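Local coordinates for epidermal growth factor receptor pathway substrate 8-like protein 1 (Mus musculus, PDB 2CY5) that probably binds peptide motifs of partner proteins in epidermal growth factor receptor signalling through its phosphotyrosine-binding (PTB) domain, at residues A[12-17]-A[48-53]; A[19-24]-A[107-112]; A[57-62]-A[71-76]. One frame throughout, in Å; residues are numbered along the deposited sequence.

All three contacts are antiparallel strand pairings in one sheet. Contacts 1 and 2 share strand 9-20, whose two edges they use: 49-55 lies along one, 108-114 along the other. Contact 3 is the hairpin of strands 59-63 and 70-75, with 59-63 also next to 49-55. Contact 2 is the most buried, an apolar cluster of phenylalanine, valine and leucine ending in a polar edge at the second subunit. Contacts 1 and 3 are partly buried: in contact 1 polar His12, Asn14 and Glu50 share one face, while in contact 3 Val60, Leu62 and Tyr74 share one face, joined by Glu72, and Gln59, Thr61 and Ser73 the other.

Contact 1. Residues A[12-17]-A[48-53]; sequences HVNHLV and AQEMLL
Glu50 reaches past Asn14 to His12 along one face of the strand pair. Its CB lies 3.7 Å from OD1 of Asn14. With CG anti to the backbone N (chi1 -170°), the next carbon passes beside the carbonyl oxygen of Val13, CG to O 3.7 Å, and the extended chain then carries the carboxylate to the imidazole. There the two oxygens part: OE2 takes a weak hydrogen bond from ND1 of His12 (3.4 Å), lying near the ring plane at its edge, whereas OE1 is joined weakly to a water that also donates to OD1 of Asn14. Ring and carboxylate planes stand 82° apart. A methyl, CD1 of Leu52, sits over one face of the His12 ring, 3.9 Å from its centroid, in a CH-pi contact. The amide of Asn14 is fixed from its other end by Gln113 on the neighbouring strand, to which ND2 donates. These pairs belong to the curved antiparallel sheet of a PTB domain, which has the pleckstrin-homology-like fold; Val13 and Met51 bond in both directions, and His15 does the same with Gln49. Past them, Leu16 and Val17 both face Phe111 in a classic beta bulge. On the opposite face, CB of His15 packs on the selenium of selenomethionine Met51 (SE to CB 3.8 Å), while the His15 ring leads away, its NE2 hydrogen-bonded to OG1 of Thr18. Val13 CG2 meets CB of Leu53 at 4.1 Å, and Ile122 of helix 118-133 packs on both residues.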
loop_
_atom_site.group_PDB
_atom_site.type_symbol
_atom_site.label_atom_id
_atom_site.label_comp_id
_atom_site.label_asym_id
_atom_site.label_seq_id
_atom_site.Cartn_x
_atom_site.Cartn_y
_atom_site.Cartn_z
ATOM N N HIS A 12 13.858 12.546 10.473
ATOM C CA HIS A 12 13.540 12.989 9.126
ATOM C C HIS A 12 14.275 12.022 8.175
ATOM O O HIS A 12 15.457 11.681 8.407
ATOM C CB HIS A 12 14.031 14.372 8.871
ATOM C CG HIS A 12 13.252 15.405 9.624
ATOM N ND1 HIS A 12 12.389 16.279 8.996
ATOM C CD2 HIS A 12 13.137 15.631 10.952
ATOM C CE1 HIS A 12 11.783 16.996 9.916
ATOM N NE2 HIS A 12 12.220 16.620 11.109
ATOM N N VAL A 13 13.557 11.551 7.123
ATOM C CA VAL A 13 14.231 10.696 6.173
ATOM C C VAL A 13 13.721 11.112 4.786
ATOM O O VAL A 13 12.732 11.826 4.710
ATOM C CB VAL A 13 13.789 9.170 6.389
ATOM C CG1 VAL A 13 14.185 8.720 7.796
ATOM C CG2 VAL A 13 12.312 9.075 6.177
ATOM N N ASN A 14 14.317 10.525 3.767
ATOM C CA ASN A 14 13.804 10.684 2.390
ATOM C C ASN A 14 13.301 9.309 1.971
ATOM O O ASN A 14 14.068 8.336 1.873
ATOM C CB ASN A 14 15.009 11.016 1.449
ATOM C CG ASN A 14 15.416 12.527 1.569
ATOM O OD1 ASN A 14 14.661 13.290 1.924
ATOM N ND2 ASN A 14 16.606 12.836 1.304
ATOM N N HIS A 15 12.054 9.235 1.618
ATOM C CA HIS A 15 11.609 7.918 1.100
ATOM C C HIS A 15 12.164 7.789 -0.311
ATOM O O HIS A 15 12.112 8.778 -1.103
ATOM C CB HIS A 15 10.065 7.990 1.099
ATOM C CG HIS A 15 9.488 6.836 0.331
ATOM N ND1 HIS A 15 9.144 6.904 -1.029
ATOM C CD2 HIS A 15 9.255 5.549 0.709
ATOM C CE1 HIS A 15 8.733 5.708 -1.436
ATOM N NE2 HIS A 15 8.781 4.864 -0.403
ATOM N N LEU A 16 12.716 6.677 -0.702
ATOM C CA LEU A 16 13.245 6.557 -2.046
ATOM C C LEU A 16 12.275 5.724 -2.926
ATOM O O LEU A 16 12.011 6.166 -4.002
ATOM C CB LEU A 16 14.550 5.818 -2.052
ATOM C CG LEU A 16 15.606 6.605 -1.186
ATOM C CD1 LEU A 16 16.975 5.816 -1.347
ATOM C CD2 LEU A 16 15.790 7.997 -1.829
ATOM N N VAL A 17 11.823 4.537 -2.501
ATOM C CA VAL A 17 10.945 3.700 -3.380
ATOM C C VAL A 17 10.256 2.616 -2.483
ATOM O O VAL A 17 10.753 2.311 -1.358
ATOM C CB VAL A 17 11.907 2.916 -4.435
ATOM C CG1 VAL A 17 12.561 1.655 -3.843
ATOM C CG2 VAL A 17 11.004 2.472 -5.598
ATOM N N ALA A 48 13.575 11.000 -4.321
ATOM C CA ALA A 48 13.627 11.283 -2.889
ATOM C C ALA A 48 12.553 12.201 -2.430
ATOM O O ALA A 48 12.320 13.329 -2.948
ATOM C CB ALA A 48 15.067 11.814 -2.527
ATOM N N GLN A 49 11.821 11.751 -1.460
ATOM C CA GLN A 49 10.735 12.584 -0.933
ATOM C C GLN A 49 10.919 12.693 0.515
ATOM O O GLN A 49 10.915 11.663 1.195
ATOM C CB GLN A 49 9.405 11.949 -1.241
ATOM C CG GLN A 49 8.226 12.682 -0.638
ATOM C CD GLN A 49 6.868 12.120 -1.172
ATOM O OE1 GLN A 49 6.724 11.870 -2.387
ATOM N NE2 GLN A 49 5.869 11.946 -0.275
ATOM N N GLU A 50 10.960 13.922 1.078
ATOM C CA GLU A 50 11.252 14.046 2.500
ATOM C C GLU A 50 10.071 13.692 3.336
ATOM O O GLU A 50 8.959 14.000 3.038
ATOM C CB GLU A 50 11.803 15.477 2.856
ATOM C CG GLU A 50 12.341 15.442 4.350
ATOM C CD GLU A 50 12.950 16.819 4.780
ATOM O OE1 GLU A 50 13.863 17.239 4.041
ATOM O OE2 GLU A 50 12.521 17.433 5.800
HETATM N N MSE A 51 10.297 12.951 4.426
HETATM C CA MSE A 51 9.194 12.551 5.270
HETATM C C MSE A 51 9.697 12.440 6.708
HETATM O O MSE A 51 10.890 12.302 6.989
HETATM C CB MSE A 51 8.729 11.096 4.903
HETATM C CG MSE A 51 7.789 10.975 3.791
HETATM SE SE MSE A 51 7.384 9.057 3.524
HETATM C CE MSE A 51 6.401 9.595 1.844
ATOM N N LEU A 52 8.756 12.431 7.588
ATOM C CA LEU A 52 8.968 12.228 9.050
ATOM C C LEU A 52 8.629 10.806 9.429
ATOM O O LEU A 52 7.469 10.407 9.358
ATOM C CB LEU A 52 7.971 13.054 9.830
ATOM C CG LEU A 52 8.434 13.597 11.177
ATOM C CD1 LEU A 52 9.958 13.607 11.367
ATOM C CD2 LEU A 52 7.874 15.040 11.212
ATOM N N LEU A 53 9.624 10.045 9.888
ATOM C CA LEU A 53 9.394 8.652 10.277
ATOM C C LEU A 53 9.348 8.566 11.835
ATOM O O LEU A 53 10.305 9.014 12.575
ATOM C CB LEU A 53 10.494 7.741 9.645
ATOM C CG LEU A 53 10.262 6.227 9.876
ATOM C CD1 LEU A 53 11.251 5.304 9.067
ATOM C CD2 LEU A 53 10.598 5.859 11.347
HETATM O O HOH W 1 16.040 15.667 2.074
#

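Contact 2. Residues A[19-24]-A[107-112]; sequences FCLGEE and PDVHFF
Val109 and Phe19 run alongside each other from neighbouring strands. CB of Val109 sits over one face of the phenyl ring, 4.0 Å from its centroid and nearer the CE1-CZ side than the middle, a CH-pi contact. The ring takes up this place because CG of Phe19 stands between the backbone N and the carbonyl carbon (chi1 67°), which folds the phenyl back over the partner strand. Farther along, CE2 of Phe19 touches CE2 of Phe111 at 4.0 Å, coming in near the plane of the Phe111 ring at its edge. Helix 30-42 covers this cluster, with Met40 on Phe19 and Leu37 on Phe111. Of the two branches of Val109, CG1 stays with the Phe19 ring; CG2, still near CE1 of that ring, presses into the fork of Leu21, where CG to CG2 is 3.4 Å, closer than carbons normally pack. Leu21 CB also meets CG of Pro107 at 4.2 Å. Beneath the side chains, Phe19 and Val109 exchange two backbone hydrogen bonds, Val109 N to Phe19 O being the straighter (170°), and Leu21 N adds a third to Pro107 O at 2.9 Å. Cys20 and Asp108 occupy the other face, SG 3.5 Å from OD1. Here the polar edge becomes part of the dimer: Cys20 forms a disulfide with Cys20 of the second subunit, and OD2 of Asp108 makes a salt bridge with Arg104 of that subunit. The pairing joins the first strand, 9-20, to the last, 108-114, within the antiparallel sheet of the PH-like PTB fold, with helix 30-42 over the Phe19 face and the second subunit at the Cys20 face.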
loop_
_atom_site.group_PDB
_atom_site.type_symbol
_atom_site.label_atom_id
_atom_site.label_comp_id
_atom_site.label_asym_id
_atom_site.label_seq_id
_atom_site.Cartn_x
_atom_site.Cartn_y
_atom_site.Cartn_z
ATOM N N PHE A 19 8.326 -1.161 -3.410
ATOM C CA PHE A 19 7.977 -2.046 -4.504
ATOM C C PHE A 19 7.545 -3.383 -3.941
ATOM O O PHE A 19 7.944 -3.732 -2.804
ATOM C CB PHE A 19 9.160 -2.139 -5.528
ATOM C CG PHE A 19 10.422 -2.815 -5.007
ATOM C CD1 PHE A 19 10.469 -4.152 -4.804
ATOM C CD2 PHE A 19 11.560 -2.004 -4.737
ATOM C CE1 PHE A 19 11.681 -4.776 -4.303
ATOM C CE2 PHE A 19 12.776 -2.582 -4.243
ATOM C CZ PHE A 19 12.839 -3.939 -4.025
ATOM N N CYS A 20 6.696 -4.129 -4.657
ATOM C CA CYS A 20 6.106 -5.384 -4.119
ATOM C C CYS A 20 7.145 -6.462 -4.329
ATOM O O CYS A 20 7.948 -6.447 -5.304
ATOM C CB CYS A 20 4.780 -5.831 -4.987
ATOM S SG CYS A 20 3.784 -4.239 -4.841
ATOM N N LEU A 21 7.085 -7.402 -3.454
ATOM C CA LEU A 21 8.017 -8.588 -3.547
ATOM C C LEU A 21 7.234 -9.812 -3.934
ATOM O O LEU A 21 6.426 -10.230 -3.171
ATOM C CB LEU A 21 8.635 -9.055 -2.235
ATOM C CG LEU A 21 9.747 -8.292 -1.693
ATOM C CD1 LEU A 21 10.271 -8.940 -0.462
ATOM C CD2 LEU A 21 10.872 -8.319 -2.755
ATOM N N GLY A 22 7.522 -10.409 -5.056
ATOM C CA GLY A 22 6.812 -11.628 -5.460
ATOM C C GLY A 22 7.761 -12.840 -5.358
ATOM O O GLY A 22 8.968 -12.676 -5.552
ATOM N N GLU A 23 7.203 -14.046 -5.163
ATOM C CA GLU A 23 8.001 -15.282 -4.986
ATOM C C GLU A 23 8.794 -15.657 -6.209
ATOM O O GLU A 23 9.666 -16.501 -6.109
ATOM C CB GLU A 23 7.115 -16.457 -4.635
ATOM C CG GLU A 23 6.213 -16.163 -3.438
ATOM C CD GLU A 23 5.586 -17.422 -2.935
ATOM O OE1 GLU A 23 5.341 -18.273 -3.795
ATOM O OE2 GLU A 23 5.319 -17.553 -1.728
ATOM N N GLU A 24 8.491 -15.057 -7.349
ATOM C CA GLU A 24 9.248 -15.367 -8.578
ATOM C C GLU A 24 10.024 -14.179 -9.145
ATOM O O GLU A 24 10.356 -14.154 -10.354
ATOM C CB GLU A 24 8.291 -15.928 -9.673
ATOM C CG GLU A 24 7.532 -17.218 -9.215
ATOM C CD GLU A 24 6.618 -17.813 -10.312
ATOM O OE1 GLU A 24 5.705 -17.083 -10.841
ATOM O OE2 GLU A 24 6.827 -19.019 -10.637
ATOM N N PRO A 107 4.234 -9.068 0.203
ATOM C CA PRO A 107 4.890 -8.100 1.126
ATOM C C PRO A 107 5.491 -6.971 0.216
ATOM O O PRO A 107 5.624 -7.109 -1.012
ATOM C CB PRO A 107 6.083 -8.840 1.684
ATOM C CG PRO A 107 6.092 -10.227 0.957
ATOM C CD PRO A 107 4.893 -10.394 0.173
ATOM N N ASP A 108 5.884 -5.854 0.853
ATOM C CA ASP A 108 6.483 -4.756 0.072
ATOM C C ASP A 108 7.860 -4.460 0.741
ATOM O O ASP A 108 7.980 -4.630 2.020
ATOM C CB ASP A 108 5.671 -3.493 0.349
ATOM C CG ASP A 108 4.224 -3.567 -0.183
ATOM O OD1 ASP A 108 4.237 -3.988 -1.354
ATOM O OD2 ASP A 108 3.190 -3.200 0.503
ATOM N N VAL A 109 8.763 -3.978 -0.119
ATOM C CA VAL A 109 10.051 -3.478 0.349
ATOM C C VAL A 109 9.973 -1.930 0.342
ATOM O O VAL A 109 9.632 -1.358 -0.710
ATOM C CB VAL A 109 11.131 -3.924 -0.591
ATOM C CG1 VAL A 109 12.464 -3.092 -0.267
ATOM C CG2 VAL A 109 11.235 -5.473 -0.429
ATOM N N HIS A 110 10.278 -1.269 1.448
ATOM C CA HIS A 110 10.326 0.194 1.435
ATOM C C HIS A 110 11.867 0.618 1.699
ATOM O O HIS A 110 12.538 0.087 2.639
ATOM C CB HIS A 110 9.532 0.751 2.558
ATOM C CG HIS A 110 8.081 0.338 2.596
ATOM N ND1 HIS A 110 7.107 1.016 1.885
ATOM C CD2 HIS A 110 7.444 -0.696 3.231
ATOM C CE1 HIS A 110 5.939 0.393 2.068
ATOM N NE2 HIS A 110 6.115 -0.647 2.865
ATOM N N PHE A 111 12.407 1.514 0.881
ATOM C CA PHE A 111 13.773 2.014 1.109
ATOM C C PHE A 111 13.700 3.500 1.455
ATOM O O PHE A 111 13.006 4.333 0.747
ATOM C CB PHE A 111 14.610 1.880 -0.154
ATOM C CG PHE A 111 15.311 0.589 -0.312
ATOM C CD1 PHE A 111 16.412 0.295 0.420
ATOM C CD2 PHE A 111 14.866 -0.317 -1.283
ATOM C CE1 PHE A 111 17.144 -0.878 0.207
ATOM C CE2 PHE A 111 15.572 -1.523 -1.535
ATOM C CZ PHE A 111 16.752 -1.833 -0.798
ATOM N N PHE A 112 14.508 3.868 2.496
ATOM C CA PHE A 112 14.614 5.275 2.969
ATOM C C PHE A 112 16.056 5.623 3.113
ATOM O O PHE A 112 16.897 4.766 3.356
ATOM C CB PHE A 112 13.903 5.494 4.311
ATOM C CG PHE A 112 12.470 5.072 4.317
ATOM C CD1 PHE A 112 12.110 3.712 4.604
ATOM C CD2 PHE A 112 11.470 5.976 4.167
ATOM C CE1 PHE A 112 10.759 3.307 4.780
ATOM C CE2 PHE A 112 10.037 5.605 4.318
ATOM C CZ PHE A 112 9.695 4.256 4.649
#

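Contact 3. Residues A[57-62]-A[71-76]; sequences PSQVTL and LESYPL
Leu62 O accepts two backbone N-H groups, from Leu71 (N to O 2.6 Å) and from Glu72 (N to O 3.2 Å), because both residues face Leu62 in a classic beta bulge. The Glu72 bond lies in the carbonyl plane on a lone pair, and the Leu71 bond follows the C=O direction more closely. Beyond the bulge the pairing is regular: Leu62 N bonds Glu72 O, and Val60 and Tyr74 bond both ways, Tyr74 N to Val60 O being almost straight at 174°. On the face of Val60, Leu62 and Tyr74, methyl CD1 of Leu62 meets the edge of the Tyr74 ring in its plane, 3.8 Å from CE1, while the ring meets His110. Leu76 closes the far end, where its N bonds Ser58 O from above the carbonyl plane. Chi1 of -67°, CG anti to the carbonyl carbon, lays CG against Ser58 O (3.5 Å), and its methyls part, CD1 to Pro57 O at 3.3 Å and CD2 to CG2 of Val60 at 4.1 Å, crossing Val60 at about a right angle. Ala129, Leu130 and Tyr133 of helix 118-133 pack on Leu76, and an alanine here would probably open a gap between Val60 and that helix. On the other face, CB of Gln59 lies against CA of Pro75, and OE1 comes within 3.8 Å of CB of Ser73; the Ser73 hydroxyl is hydrogen-bonded to Glu70. This is a bulged antiparallel beta hairpin of the PTB domain, strand 70-75 outermost in this chain's sheet and its open end packed against the C-terminal helix.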
loop_
_atom_site.group_PDB
_atom_site.type_symbol
_atom_site.label_atom_id
_atom_site.label_comp_id
_atom_site.label_asym_id
_atom_site.label_seq_id
_atom_site.Cartn_x
_atom_site.Cartn_y
_atom_site.Cartn_z
ATOM N N PRO A 57 5.732 2.638 20.405
ATOM C CA PRO A 57 5.793 1.216 20.737
ATOM C C PRO A 57 4.767 0.310 20.032
ATOM O O PRO A 57 4.832 -0.841 20.226
ATOM C CB PRO A 57 5.488 1.160 22.261
ATOM C CG PRO A 57 6.037 2.590 22.674
ATOM C CD PRO A 57 5.438 3.484 21.588
ATOM N N SER A 58 3.785 0.865 19.368
ATOM C CA SER A 58 2.797 0.012 18.636
ATOM C C SER A 58 2.901 0.061 17.116
ATOM O O SER A 58 2.298 -0.779 16.473
ATOM C CB SER A 58 1.406 0.441 18.981
ATOM O OG SER A 58 1.207 1.788 18.573
ATOM N N GLN A 59 3.609 1.057 16.543
ATOM C CA GLN A 59 3.691 1.243 15.073
ATOM C C GLN A 59 4.742 2.146 14.586
ATOM O O GLN A 59 5.325 2.930 15.377
ATOM C CB GLN A 59 2.403 1.767 14.515
ATOM C CG GLN A 59 1.947 3.096 15.014
ATOM C CD GLN A 59 0.545 3.529 14.370
ATOM O OE1 GLN A 59 0.348 4.685 14.056
ATOM N NE2 GLN A 59 -0.373 2.581 14.178
ATOM N N VAL A 60 5.019 2.045 13.289
ATOM C CA VAL A 60 5.930 2.960 12.615
ATOM C C VAL A 60 4.993 3.828 11.781
ATOM O O VAL A 60 4.114 3.298 11.054
ATOM C CB VAL A 60 6.955 2.246 11.685
ATOM C CG1 VAL A 60 7.723 3.243 10.849
ATOM C CG2 VAL A 60 7.884 1.488 12.541
ATOM N N THR A 61 5.130 5.126 11.918
ATOM C CA THR A 61 4.287 6.097 11.157
ATOM C C THR A 61 5.097 7.001 10.254
ATOM O O THR A 61 6.226 7.383 10.633
ATOM C CB THR A 61 3.525 6.959 12.165
ATOM O OG1 THR A 61 2.765 6.085 13.038
ATOM C CG2 THR A 61 2.598 7.841 11.449
ATOM N N LEU A 62 4.602 7.350 9.054
ATOM C CA LEU A 62 5.274 8.266 8.167
ATOM C C LEU A 62 4.410 9.553 8.063
ATOM O O LEU A 62 3.203 9.459 7.654
ATOM C CB LEU A 62 5.407 7.697 6.744
ATOM C CG LEU A 62 6.211 6.388 6.815
ATOM C CD1 LEU A 62 6.162 5.726 5.490
ATOM C CD2 LEU A 62 7.794 6.901 7.001
ATOM N N LEU A 71 0.859 10.024 6.640
ATOM C CA LEU A 71 0.892 9.581 5.275
ATOM C C LEU A 71 0.733 8.102 5.238
ATOM O O LEU A 71 0.183 7.590 4.281
ATOM C CB LEU A 71 2.187 9.919 4.629
ATOM C CG LEU A 71 2.589 11.347 4.418
ATOM C CD1 LEU A 71 3.947 11.372 3.708
ATOM C CD2 LEU A 71 1.458 11.989 3.600
ATOM N N GLU A 72 1.219 7.372 6.255
ATOM C CA GLU A 72 1.061 5.933 6.227
ATOM C C GLU A 72 1.425 5.411 7.614
ATOM O O GLU A 72 2.183 6.092 8.336
ATOM C CB GLU A 72 2.037 5.338 5.198
ATOM C CG GLU A 72 1.691 3.878 4.921
ATOM C CD GLU A 72 0.287 3.674 4.223
ATOM O OE1 GLU A 72 0.019 4.429 3.253
ATOM O OE2 GLU A 72 -0.530 2.766 4.620
ATOM N N SER A 73 0.932 4.249 8.009
ATOM C CA SER A 73 1.341 3.690 9.251
ATOM C C SER A 73 1.443 2.169 9.188
ATOM O O SER A 73 0.709 1.475 8.521
ATOM C CB SER A 73 0.387 4.083 10.321
ATOM O OG SER A 73 -0.863 3.558 10.045
ATOM N N TYR A 74 2.411 1.616 9.837
ATOM C CA TYR A 74 2.574 0.193 9.877
ATOM C C TYR A 74 2.662 -0.330 11.304
ATOM O O TYR A 74 3.667 -0.132 11.997
ATOM C CB TYR A 74 3.868 -0.152 9.168
ATOM C CG TYR A 74 4.057 0.470 7.788
ATOM C CD1 TYR A 74 4.726 1.694 7.655
ATOM C CD2 TYR A 74 3.528 -0.146 6.612
ATOM C CE1 TYR A 74 4.873 2.329 6.434
ATOM C CE2 TYR A 74 3.670 0.468 5.356
ATOM C CZ TYR A 74 4.344 1.731 5.277
ATOM O OH TYR A 74 4.461 2.474 4.103
ATOM N N PRO A 75 1.631 -0.993 11.777
ATOM C CA PRO A 75 1.622 -1.561 13.121
ATOM C C PRO A 75 2.776 -2.531 13.149
ATOM O O PRO A 75 3.103 -3.143 12.095
ATOM C CB PRO A 75 0.273 -2.309 13.204
ATOM C CG PRO A 75 -0.080 -2.549 11.786
ATOM C CD PRO A 75 0.395 -1.322 10.985
ATOM N N LEU A 76 3.366 -2.758 14.330
ATOM C CA LEU A 76 4.573 -3.513 14.394
ATOM C C LEU A 76 4.351 -4.919 13.964
ATOM O O LEU A 76 5.251 -5.542 13.479
ATOM C CB LEU A 76 5.126 -3.458 15.821
ATOM C CG LEU A 76 5.606 -2.002 16.182
ATOM C CD1 LEU A 76 6.314 -2.120 17.608
ATOM C CD2 LEU A 76 6.698 -1.365 15.199
#